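Local coordinates for probable ribosomal RNA small subunit methyltransferase (Thermus thermophilus, PDB 3DMH), which methylates the N2 atom of a guanosine in 16S ribosomal RNA, using S-adenosylmethionine as the methyl donor, at residues L316-A319 and Q320-N324. Residues are numbered along the deposited sequence; the frame is centred on the assembly and turned at random.
Sequences LDVA and QAFVN. With SAM (S-adenosylmethionine), chain D.
The first turns of helix 317-329, which follows strand 299-304 in the Rossmann-like methyltransferase domain, place V318 and F322 one turn apart against the adenine of S-adenosylmethionine. The two side chains run alongside each other in the same direction, and V318 CG1 meets F322 CE1 at 3.5 Å. That methyl stands anti to the backbone N (chi1 171°), which brings it within 3.6 Å of SAM N7; CG2, the other branch, lies 3.8 Å from SAM N6. F322 reaches the base farther round: its CZ is 3.8 Å from SAM N3, and both N3 and C2 of the adenine lie at the edge of the phenyl ring, not over its face. The purine is thus met by apolar carbon from both residues.

The backbone follows the i to i+4 pattern of an alpha helix. The backbone N-H of Q320 bonds to the carbonyl O of L316, at the N-cap (N to O 2.9 Å, N-H...O 163°), and F322 N bonds to V318 O at 2.9 Å, less straight at 144°. By contrast, the V323 N to A319 O bond is weak at 3.3 Å.

V289, a cofactor-binding residue, and P307 touch F322, while P307 and Y8 of helix 5-9 touch V318. On another side of the helix, A319, Q320 and V323 pack on Y346, L349 and L350 of helix 346-354, which lies between strands 334-340 and 358-362 in sequence.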
# COMPACT_ATOMS: atom_id res chain seq x y z
N LEU A 316 -8.98 -11.18 -1.60
CA LEU A 316 -8.90 -10.15 -0.55
C LEU A 316 -10.11 -9.23 -0.58
O LEU A 316 -10.66 -8.96 -1.66
CB LEU A 316 -7.61 -9.32 -0.72
CG LEU A 316 -6.27 -10.04 -0.57
CD1 LEU A 316 -5.15 -9.06 -0.89
CD2 LEU A 316 -6.10 -10.61 0.84
N ASP A 317 -10.49 -8.70 0.59
CA ASP A 317 -11.56 -7.70 0.66
C ASP A 317 -11.36 -6.54 -0.33
O ASP A 317 -12.30 -6.11 -0.98
CB ASP A 317 -11.63 -7.09 2.07
CG ASP A 317 -12.14 -8.06 3.11
OD1 ASP A 317 -12.80 -9.06 2.75
OD2 ASP A 317 -11.89 -7.79 4.32
N VAL A 318 -10.13 -6.02 -0.43
CA VAL A 318 -9.85 -4.92 -1.36
C VAL A 318 -10.15 -5.32 -2.79
O VAL A 318 -10.77 -4.56 -3.55
CB VAL A 318 -8.39 -4.41 -1.26
CG1 VAL A 318 -8.05 -3.43 -2.39
CG2 VAL A 318 -8.14 -3.77 0.13
N ALA A 319 -9.70 -6.53 -3.16
CA ALA A 319 -9.89 -7.03 -4.52
C ALA A 319 -11.38 -7.23 -4.85
O ALA A 319 -11.83 -6.91 -5.94
CB ALA A 319 -9.09 -8.30 -4.73
N GLN A 320 -12.15 -7.72 -3.88
CA GLN A 320 -13.60 -7.83 -4.06
C GLN A 320 -14.21 -6.43 -4.25
O GLN A 320 -15.05 -6.24 -5.12
CB GLN A 320 -14.21 -8.54 -2.85
CG GLN A 320 -15.66 -8.92 -3.00
CD GLN A 320 -16.10 -9.85 -1.89
OE1 GLN A 320 -15.29 -10.58 -1.31
NE2 GLN A 320 -17.40 -9.84 -1.58
N ALA A 321 -13.77 -5.46 -3.44
CA ALA A 321 -14.22 -4.09 -3.61
C ALA A 321 -13.90 -3.51 -4.99
O ALA A 321 -14.69 -2.74 -5.55
CB ALA A 321 -13.64 -3.20 -2.51
N PHE A 322 -12.74 -3.88 -5.54
CA PHE A 322 -12.36 -3.42 -6.87
C PHE A 322 -13.42 -3.83 -7.88
O PHE A 322 -13.81 -3.03 -8.73
CB PHE A 322 -11.02 -4.04 -7.28
CG PHE A 322 -9.80 -3.30 -6.77
CD1 PHE A 322 -9.87 -2.31 -5.78
CD2 PHE A 322 -8.54 -3.63 -7.30
CE1 PHE A 322 -8.71 -1.66 -5.37
CE2 PHE A 322 -7.40 -3.00 -6.89
CZ PHE A 322 -7.47 -2.00 -5.92
N VAL A 323 -13.88 -5.08 -7.78
CA VAL A 323 -14.90 -5.57 -8.72
C VAL A 323 -16.21 -4.81 -8.54
O VAL A 323 -16.80 -4.39 -9.51
CB VAL A 323 -15.14 -7.06 -8.53
CG1 VAL A 323 -16.29 -7.57 -9.44
CG2 VAL A 323 -13.88 -7.80 -8.85
N ASN A 324 -16.63 -4.64 -7.28
CA ASN A 324 -17.91 -3.94 -7.02
C ASN A 324 -17.81 -2.50 -7.51
O ASN A 324 -18.75 -1.97 -8.12
CB ASN A 324 -18.26 -3.95 -5.52
CG ASN A 324 -18.43 -5.36 -4.97
OD1 ASN A 324 -18.66 -6.31 -5.70
ND2 ASN A 324 -18.30 -5.48 -3.65
N SAM D . -1.38 -1.91 -11.41
CA SAM D . 0.01 -2.20 -10.93
C SAM D . 0.65 -3.22 -11.86
O SAM D . -0.12 -3.79 -12.64
OXT SAM D . 1.86 -3.45 -11.77
CB SAM D . 0.01 -2.76 -9.51
CG SAM D . -0.77 -4.06 -9.31
SD SAM D . -0.59 -4.69 -7.61
CE SAM D . -0.98 -6.45 -7.84
C5' SAM D . -2.08 -4.14 -6.73
C4' SAM D . -2.00 -2.68 -6.32
O4' SAM D . -3.18 -2.44 -5.56
C3' SAM D . -0.79 -2.30 -5.46
O3' SAM D . -0.06 -1.22 -6.02
C2' SAM D . -1.42 -1.96 -4.10
O2' SAM D . -0.72 -1.01 -3.33
C1' SAM D . -2.80 -1.49 -4.58
N9 SAM D . -3.76 -1.46 -3.50
C8 SAM D . -3.84 -2.27 -2.37
N7 SAM D . -4.92 -1.91 -1.64
C5 SAM D . -5.52 -0.85 -2.29
C6 SAM D . -6.62 -0.03 -1.99
N6 SAM D . -7.33 -0.20 -0.87
N1 SAM D . -6.95 0.96 -2.89
C2 SAM D . -6.22 1.17 -4.04
N3 SAM D . -5.08 0.42 -4.32
C4 SAM D . -4.78 -0.57 -3.45